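Local coordinates for beta-fructofuranosidase (Arabidopsis thaliana, PDB 2OXB), which hydrolyses sucrose and 1-kestose, and more weakly neokestose and levan, as a secreted cell-wall invertase of glycoside hydrolase family 32, at residues 202-214 with 316-328. The protein carries 1 engineered substitution. Numbering follows the deposited sequence.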
ATOM      1  N   ASP A 202     -11.308  -1.808   4.993  1.00 21.01           N
ATOM      2  CA  ASP A 202     -11.415  -0.381   4.823  1.00 20.09           C
ATOM      3  C   ASP A 202     -12.546  -0.105   3.865  1.00 17.67           C
ATOM      4  O   ASP A 202     -12.622  -0.713   2.811  1.00 18.51           O
ATOM      5  CB  ASP A 202     -10.096   0.181   4.292  1.00 20.42           C
ATOM      6  CG  ASP A 202     -10.109   1.678   4.216  1.00 21.70           C
ATOM      7  OD1 ASP A 202     -10.494   2.319   5.214  1.00 25.87           O
ATOM      8  OD2 ASP A 202      -9.739   2.223   3.166  1.00 22.98           O
ATOM      9  N   PHE A 203     -13.439   0.795   4.241  1.00 16.91           N
ATOM     10  CA  PHE A 203     -14.566   1.103   3.385  1.00 16.57           C
ATOM     11  C   PHE A 203     -14.626   2.612   3.213  1.00 16.24           C
ATOM     12  O   PHE A 203     -14.628   3.352   4.199  1.00 13.90           O
ATOM     13  CB  PHE A 203     -15.853   0.569   4.012  1.00 19.34           C
ATOM     14  CG  PHE A 203     -17.009   0.536   3.073  1.00 20.60           C
ATOM     15  CD1 PHE A 203     -17.028  -0.367   2.012  1.00 23.86           C
ATOM     16  CD2 PHE A 203     -18.087   1.393   3.255  1.00 22.59           C
ATOM     17  CE1 PHE A 203     -18.110  -0.426   1.141  1.00 24.10           C
ATOM     18  CE2 PHE A 203     -19.178   1.356   2.400  1.00 24.94           C
ATOM     19  CZ  PHE A 203     -19.193   0.440   1.336  1.00 27.82           C
ATOM     20  N   PHE A 204     -14.663   3.048   1.950  1.00 16.13           N
ATOM     21  CA  PHE A 204     -14.683   4.471   1.573  1.00 16.45           C
ATOM     22  C   PHE A 204     -15.211   4.726   0.146  1.00 15.76           C
ATOM     23  O   PHE A 204     -15.021   3.908  -0.756  1.00 12.61           O
ATOM     24  CB  PHE A 204     -13.257   5.053   1.682  1.00 15.39           C
ATOM     25  CG  PHE A 204     -12.289   4.458   0.699  1.00 14.73           C
ATOM     26  CD1 PHE A 204     -12.246   4.908  -0.622  1.00 12.62           C
ATOM     27  CD2 PHE A 204     -11.470   3.391   1.071  1.00 15.02           C
ATOM     28  CE1 PHE A 204     -11.406   4.301  -1.549  1.00 13.90           C
ATOM     29  CE2 PHE A 204     -10.623   2.780   0.145  1.00 14.65           C
ATOM     30  CZ  PHE A 204     -10.590   3.230  -1.165  1.00 12.63           C
ATOM     31  N   PRO A 205     -15.865   5.884  -0.073  1.00 16.37           N
ATOM     32  CA  PRO A 205     -16.417   6.264  -1.375  1.00 17.34           C
ATOM     33  C   PRO A 205     -15.404   7.008  -2.263  1.00 17.48           C
ATOM     34  O   PRO A 205     -14.419   7.566  -1.771  1.00 14.83           O
ATOM     35  CB  PRO A 205     -17.577   7.167  -0.985  1.00 18.37           C
ATOM     36  CG  PRO A 205     -16.973   7.946   0.125  1.00 17.53           C
ATOM     37  CD  PRO A 205     -16.255   6.871   0.950  1.00 17.06           C
ATOM     38  N   VAL A 206     -15.657   7.001  -3.568  1.00 18.02           N
ATOM     39  CA  VAL A 206     -14.817   7.710  -4.530  1.00 22.11           C
ATOM     40  C   VAL A 206     -15.727   8.281  -5.627  1.00 24.52           C
ATOM     41  O   VAL A 206     -16.604   7.596  -6.155  1.00 25.94           O
ATOM     42  CB  VAL A 206     -13.724   6.788  -5.166  1.00 20.66           C
ATOM     43  CG1 VAL A 206     -12.694   6.399  -4.118  1.00 23.34           C
ATOM     44  CG2 VAL A 206     -14.351   5.544  -5.755  1.00 21.87           C
ATOM     45  N   THR A 207     -15.539   9.553  -5.943  1.00 26.30           N
ATOM     46  CA  THR A 207     -16.334  10.194  -6.971  1.00 27.17           C
ATOM     47  C   THR A 207     -15.891   9.520  -8.275  1.00 28.23           C
ATOM     48  O   THR A 207     -14.737   9.111  -8.375  1.00 27.77           O
ATOM     49  CB  THR A 207     -16.047  11.720  -6.961  1.00 27.13           C
ATOM     50  OG1 THR A 207     -17.038  12.412  -7.727  1.00 30.57           O
ATOM     51  CG2 THR A 207     -14.674  12.008  -7.522  1.00 26.05           C
ATOM     52  N   ARG A 208     -16.790   9.371  -9.251  1.00 30.96           N
ATOM     53  CA  ARG A 208     -16.433   8.720 -10.522  1.00 34.39           C
ATOM     54  C   ARG A 208     -15.411   9.506 -11.334  1.00 35.53           C
ATOM     55  O   ARG A 208     -14.311   9.025 -11.617  1.00 36.62           O
ATOM     56  CB  ARG A 208     -17.661   8.488 -11.420  1.00 35.72           C
ATOM     57  CG  ARG A 208     -18.611   7.371 -11.000  1.00 38.92           C
ATOM     58  CD  ARG A 208     -19.212   6.679 -12.234  1.00 41.82           C
ATOM     59  NE  ARG A 208     -18.218   5.820 -12.885  1.00 45.02           N
ATOM     60  CZ  ARG A 208     -18.359   5.265 -14.085  1.00 46.26           C
ATOM     61  NH1 ARG A 208     -19.466   5.471 -14.794  1.00 45.57           N
ATOM     62  NH2 ARG A 208     -17.385   4.507 -14.578  1.00 47.02           N
ATOM     63  N   PHE A 209     -15.787  10.715 -11.722  1.00 36.92           N
ATOM     64  CA  PHE A 209     -14.908  11.565 -12.504  1.00 37.87           C
ATOM     65  C   PHE A 209     -14.444  12.759 -11.680  1.00 38.09           C
ATOM     66  O   PHE A 209     -15.052  13.829 -11.716  1.00 37.18           O
ATOM     67  CB  PHE A 209     -15.637  12.037 -13.760  1.00 40.44           C
ATOM     68  CG  PHE A 209     -16.259  10.912 -14.553  1.00 43.19           C
ATOM     69  CD1 PHE A 209     -17.642  10.857 -14.745  1.00 41.62           C
ATOM     70  CD2 PHE A 209     -15.464   9.895 -15.091  1.00 42.74           C
ATOM     71  CE1 PHE A 209     -18.222   9.813 -15.454  1.00 41.45           C
ATOM     72  CE2 PHE A 209     -16.039   8.847 -15.802  1.00 42.82           C
ATOM     73  CZ  PHE A 209     -17.423   8.805 -15.984  1.00 42.55           C
ATOM     74  N   GLY A 210     -13.359  12.542 -10.935  1.00 37.93           N
ATOM     75  CA  GLY A 210     -12.764  13.564 -10.092  1.00 38.50           C
ATOM     76  C   GLY A 210     -11.453  13.044  -9.527  1.00 38.69           C
ATOM     77  O   GLY A 210     -11.366  11.874  -9.161  1.00 37.93           O
ATOM     78  N   SER A 211     -10.430  13.891  -9.448  1.00 39.69           N
ATOM     79  CA  SER A 211      -9.133  13.448  -8.929  1.00 40.61           C
ATOM     80  C   SER A 211      -9.063  13.478  -7.408  1.00 40.15           C
ATOM     81  O   SER A 211      -8.523  12.563  -6.782  1.00 38.78           O
ATOM     82  CB  SER A 211      -8.006  14.312  -9.502  1.00 41.30           C
ATOM     83  OG  SER A 211      -6.742  13.842  -9.061  1.00 44.24           O
ATOM     84  N   ASN A 212      -9.608  14.543  -6.827  1.00 40.27           N
ATOM     85  CA  ASN A 212      -9.615  14.714  -5.385  1.00 40.90           C
ATOM     86  C   ASN A 212     -10.591  13.750  -4.728  1.00 41.72           C
ATOM     87  O   ASN A 212     -11.716  13.569  -5.192  1.00 42.34           O
ATOM     88  CB  ASN A 212      -9.955  16.167  -5.047  1.00 42.05           C
ATOM     89  CG  ASN A 212      -8.878  17.149  -5.539  1.00 43.20           C
ATOM     90  OD1 ASN A 212      -8.884  18.338  -5.191  1.00 42.06           O
ATOM     91  ND2 ASN A 212      -7.946  16.644  -6.351  1.00 42.52           N
ATOM     92  N   GLY A 213     -10.139  13.120  -3.649  1.00 41.76           N
ATOM     93  CA  GLY A 213     -10.964  12.159  -2.943  1.00 41.56           C
ATOM     94  C   GLY A 213     -12.246  12.711  -2.348  1.00 41.59           C
ATOM     95  O   GLY A 213     -12.450  13.923  -2.303  1.00 40.47           O
ATOM     96  N   VAL A 214     -13.106  11.804  -1.879  1.00 42.24           N
ATOM     97  CA  VAL A 214     -14.397  12.152  -1.277  1.00 42.06           C
ATOM     98  C   VAL A 214     -14.403  11.884   0.229  1.00 41.55           C
ATOM     99  O   VAL A 214     -13.605  11.091   0.718  1.00 42.00           O
ATOM    100  CB  VAL A 214     -15.532  11.333  -1.915  1.00 41.70           C
ATOM    101  CG1 VAL A 214     -16.876  11.850  -1.428  1.00 42.50           C
ATOM    102  CG2 VAL A 214     -15.432  11.394  -3.439  1.00 40.25           C
ATOM    103  N   ARG A 316       0.379   7.140  -0.509  1.00 20.81           N
ATOM    104  CA  ARG A 316      -0.047   7.245  -1.898  1.00 20.04           C
ATOM    105  C   ARG A 316      -1.369   7.986  -1.966  1.00 18.47           C
ATOM    106  O   ARG A 316      -2.078   8.117  -0.969  1.00 17.90           O
ATOM    107  CB  ARG A 316      -0.213   5.843  -2.540  1.00 19.75           C
ATOM    108  CG  ARG A 316       1.092   5.076  -2.905  1.00 18.97           C
ATOM    109  CD  ARG A 316       0.991   3.589  -2.527  1.00 24.15           C
ATOM    110  NE  ARG A 316       2.006   2.673  -3.097  1.00 25.51           N
ATOM    111  CZ  ARG A 316       3.331   2.842  -3.053  1.00 26.95           C
ATOM    112  NH1 ARG A 316       3.864   3.919  -2.473  1.00 25.76           N
ATOM    113  NH2 ARG A 316       4.127   1.905  -3.558  1.00 25.34           N
ATOM    114  N   LYS A 317      -1.673   8.494  -3.151  1.00 17.36           N
ATOM    115  CA  LYS A 317      -2.936   9.168  -3.385  1.00 17.97           C
ATOM    116  C   LYS A 317      -3.683   8.240  -4.325  1.00 16.42           C
ATOM    117  O   LYS A 317      -3.177   7.913  -5.392  1.00 17.88           O
ATOM    118  CB  LYS A 317      -2.723  10.525  -4.060  1.00 20.78           C
ATOM    119  CG  LYS A 317      -4.013  11.304  -4.326  1.00 22.60           C
ATOM    120  CD  LYS A 317      -3.826  12.474  -5.312  1.00 24.43           C
ATOM    121  CE  LYS A 317      -5.180  13.170  -5.594  1.00 26.38           C
ATOM    122  NZ  LYS A 317      -5.174  14.249  -6.634  1.00 22.41           N
ATOM    123  N   ILE A 318      -4.869   7.790  -3.932  1.00 16.57           N
ATOM    124  CA  ILE A 318      -5.646   6.898  -4.788  1.00 16.68           C
ATOM    125  C   ILE A 318      -6.947   7.543  -5.280  1.00 18.34           C
ATOM    126  O   ILE A 318      -7.365   8.598  -4.791  1.00 20.04           O
ATOM    127  CB  ILE A 318      -5.974   5.562  -4.066  1.00 15.22           C
ATOM    128  CG1 ILE A 318      -6.603   5.807  -2.691  1.00 15.72           C
ATOM    129  CG2 ILE A 318      -4.722   4.773  -3.894  1.00 18.32           C
ATOM    130  CD1 ILE A 318      -8.111   5.846  -2.704  1.00 16.56           C
ATOM    131  N   TRP A 319      -7.575   6.907  -6.262  1.00 18.67           N
ATOM    132  CA  TRP A 319      -8.827   7.392  -6.822  1.00 18.08           C
ATOM    133  C   TRP A 319      -9.187   6.609  -8.067  1.00 18.57           C
ATOM    134  O   TRP A 319      -8.322   6.133  -8.794  1.00 18.43           O
ATOM    135  CB  TRP A 319      -8.724   8.875  -7.158  1.00 19.88           C
ATOM    136  CG  TRP A 319      -7.881   9.173  -8.356  1.00 21.09           C
ATOM    137  CD1 TRP A 319      -8.308   9.339  -9.631  1.00 20.36           C
ATOM    138  CD2 TRP A 319      -6.463   9.359  -8.378  1.00 21.52           C
ATOM    139  NE1 TRP A 319      -7.246   9.624 -10.452  1.00 23.02           N
ATOM    140  CE2 TRP A 319      -6.099   9.643  -9.708  1.00 20.57           C
ATOM    141  CE3 TRP A 319      -5.467   9.310  -7.401  1.00 21.44           C
ATOM    142  CZ2 TRP A 319      -4.782   9.883 -10.090  1.00 20.95           C
ATOM    143  CZ3 TRP A 319      -4.155   9.545  -7.780  1.00 23.08           C
ATOM    144  CH2 TRP A 319      -3.825   9.831  -9.117  1.00 21.36           C
ATOM    145  N   LEU A 320     -10.478   6.512  -8.318  1.00 18.88           N
ATOM    146  CA  LEU A 320     -10.999   5.772  -9.445  1.00 20.14           C
ATOM    147  C   LEU A 320     -10.510   6.214 -10.827  1.00 20.50           C
ATOM    148  O   LEU A 320     -10.451   7.404 -11.121  1.00 20.53           O
ATOM    149  CB  LEU A 320     -12.526   5.830  -9.399  1.00 22.28           C
ATOM    150  CG  LEU A 320     -13.218   4.471  -9.409  1.00 21.51           C
ATOM    151  CD1 LEU A 320     -12.637   3.680 -10.552  1.00 21.09           C
ATOM    152  CD2 LEU A 320     -12.994   3.735  -8.073  1.00 21.99           C
ATOM    153  N   ASP A 321     -10.164   5.250 -11.676  1.00 21.45           N
ATOM    154  CA  ASP A 321      -9.727   5.571 -13.030  1.00 23.83           C
ATOM    155  C   ASP A 321     -10.936   5.874 -13.909  1.00 24.64           C
ATOM    156  O   ASP A 321     -12.064   5.492 -13.587  1.00 24.68           O
ATOM    157  CB  ASP A 321      -8.944   4.414 -13.663  1.00 24.27           C
ATOM    158  CG  ASP A 321      -8.872   4.530 -15.194  1.00 24.75           C
ATOM    159  OD1 ASP A 321      -9.414   3.652 -15.897  1.00 24.36           O
ATOM    160  OD2 ASP A 321      -8.286   5.512 -15.695  1.00 24.12           O
ATOM    161  N   ARG A 322     -10.690   6.550 -15.028  1.00 25.90           N
ATOM    162  CA  ARG A 322     -11.746   6.907 -15.976  1.00 28.86           C
ATOM    163  C   ARG A 322     -12.609   5.704 -16.352  1.00 28.41           C
ATOM    164  O   ARG A 322     -13.831   5.811 -16.355  1.00 28.25           O
ATOM    165  CB  ARG A 322     -11.136   7.524 -17.244  1.00 31.86           C
ATOM    166  CG  ARG A 322     -12.129   7.783 -18.382  1.00 34.93           C
ATOM    167  CD  ARG A 322     -13.204   8.805 -17.978  1.00 38.81           C
ATOM    168  NE  ARG A 322     -14.281   8.901 -18.971  1.00 40.62           N
ATOM    169  CZ  ARG A 322     -15.256   9.806 -18.937  1.00 42.58           C
ATOM    170  NH1 ARG A 322     -15.294  10.703 -17.957  1.00 44.89           N
ATOM    171  NH2 ARG A 322     -16.190   9.818 -19.882  1.00 41.14           N
ATOM    172  N   SER A 323     -11.971   4.575 -16.672  1.00 27.78           N
ATOM    173  CA  SER A 323     -12.690   3.355 -17.038  1.00 27.83           C
ATOM    174  C   SER A 323     -13.662   2.905 -15.950  1.00 27.68           C
ATOM    175  O   SER A 323     -14.628   2.184 -16.223  1.00 28.34           O
ATOM    176  CB  SER A 323     -11.716   2.214 -17.344  1.00 28.51           C
ATOM    177  OG  SER A 323     -11.154   2.357 -18.642  1.00 29.19           O
ATOM    178  N   GLY A 324     -13.390   3.303 -14.710  1.00 26.07           N
ATOM    179  CA  GLY A 324     -14.284   2.962 -13.615  1.00 24.70           C
ATOM    180  C   GLY A 324     -14.132   1.619 -12.933  1.00 22.28           C
ATOM    181  O   GLY A 324     -14.893   1.322 -12.031  1.00 21.04           O
ATOM    182  N   LYS A 325     -13.162   0.810 -13.343  1.00 23.69           N
ATOM    183  CA  LYS A 325     -12.974  -0.491 -12.716  1.00 23.92           C
ATOM    184  C   LYS A 325     -11.558  -0.748 -12.208  1.00 24.53           C
ATOM    185  O   LYS A 325     -11.106  -1.882 -12.241  1.00 24.15           O
ATOM    186  CB  LYS A 325     -13.361  -1.603 -13.688  1.00 23.93           C
ATOM    187  CG  LYS A 325     -12.593  -1.568 -14.990  1.00 25.64           C
ATOM    188  CD  LYS A 325     -13.374  -0.874 -16.097  1.00 25.55           C
ATOM    189  CE  LYS A 325     -12.773  -1.218 -17.452  1.00 24.37           C
ATOM    190  NZ  LYS A 325     -13.642  -0.839 -18.593  1.00 22.86           N
ATOM    191  N   GLN A 326     -10.862   0.292 -11.740  1.00 25.93           N
ATOM    192  CA  GLN A 326      -9.487   0.165 -11.218  1.00 25.38           C
ATOM    193  C   GLN A 326      -9.044   1.461 -10.522  1.00 25.05           C
ATOM    194  O   GLN A 326      -9.273   2.564 -11.021  1.00 25.43           O
ATOM    195  CB  GLN A 326      -8.516  -0.197 -12.369  1.00 28.15           C
ATOM    196  CG  GLN A 326      -7.007   0.074 -12.138  1.00 28.54           C
ATOM    197  CD  GLN A 326      -6.133  -0.257 -13.370  1.00 29.64           C
ATOM    198  OE1 GLN A 326      -4.947   0.089 -13.428  1.00 30.17           O
ATOM    199  NE2 GLN A 326      -6.722  -0.937 -14.348  1.00 30.54           N
ATOM    200  N   LEU A 327      -8.421   1.321  -9.356  1.00 24.57           N
ATOM    201  CA  LEU A 327      -7.949   2.478  -8.603  1.00 23.64           C
ATOM    202  C   LEU A 327      -6.598   2.975  -9.107  1.00 23.76           C
ATOM    203  O   LEU A 327      -5.718   2.185  -9.463  1.00 24.15           O
ATOM    204  CB  LEU A 327      -7.855   2.158  -7.099  1.00 21.14           C
ATOM    205  CG  LEU A 327      -9.158   2.041  -6.294  1.00 19.21           C
ATOM    206  CD1 LEU A 327      -8.844   1.920  -4.817  1.00 18.59           C
ATOM    207  CD2 LEU A 327     -10.030   3.272  -6.532  1.00 22.96           C
ATOM    208  N   ILE A 328      -6.441   4.292  -9.151  1.00 23.41           N
ATOM    209  CA  ILE A 328      -5.184   4.844  -9.600  1.00 24.07           C
ATOM    210  C   ILE A 328      -4.450   5.404  -8.420  1.00 23.96           C
ATOM    211  O   ILE A 328      -4.970   6.232  -7.675  1.00 25.56           O
ATOM    212  CB  ILE A 328      -5.357   5.948 -10.628  1.00 24.23           C
ATOM    213  CG1 ILE A 328      -6.168   5.417 -11.806  1.00 23.21           C
ATOM    214  CG2 ILE A 328      -3.974   6.417 -11.093  1.00 24.36           C
ATOM    215  CD1 ILE A 328      -6.327   6.406 -12.924  1.00 25.43           C
TER
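V206, F204 and S211 meet L320, I318 and K317 where two neighbouring blades of the five-bladed beta-propeller of family 32 come together. Strands 202-207 and 316-320 belong to different sheets, and their axes cross at -67°. The buried part is apolar. V206 reaches L320 with its CG2, and the side chains cross at about a right angle. F204 and I318 approach from opposite directions, with F204 CE1 3.8 Å from I318 CD1. L327 CD1 lies at the edge of the F204 ring. F204 also packs on V229 of strand 226-234 and R288 of strand 287-291, the neighbouring strand in each sheet.

Further along, the loop after strand 202-207 folds over strand 316-320. K317 is fully extended, with CG anti to the backbone N (chi1 -179°), which carries NZ to the loop. There K317 NZ donates a hydrogen bond to S211 OG, 2.9 Å away. With an alanine in place of K317, the amine is gone, and the loop is likely to be less firmly tied to the strand. S211 OG sits over the centre of one face of the W319 indole, and I328 O lies over the opposite face, toward its rim.

At the outer end, R322 NH1 lies over a face of the F209 ring, toward its CD2 and CE2 side; the two planes are 33° apart. R322 is part of a type I turn from D321 to G324. In it D321 OD1 accepts from S323 N, an Asx turn. R208 bends at chi2 and chi3 toward this turn, and its NH2 comes 3.6 Å from G324 CA.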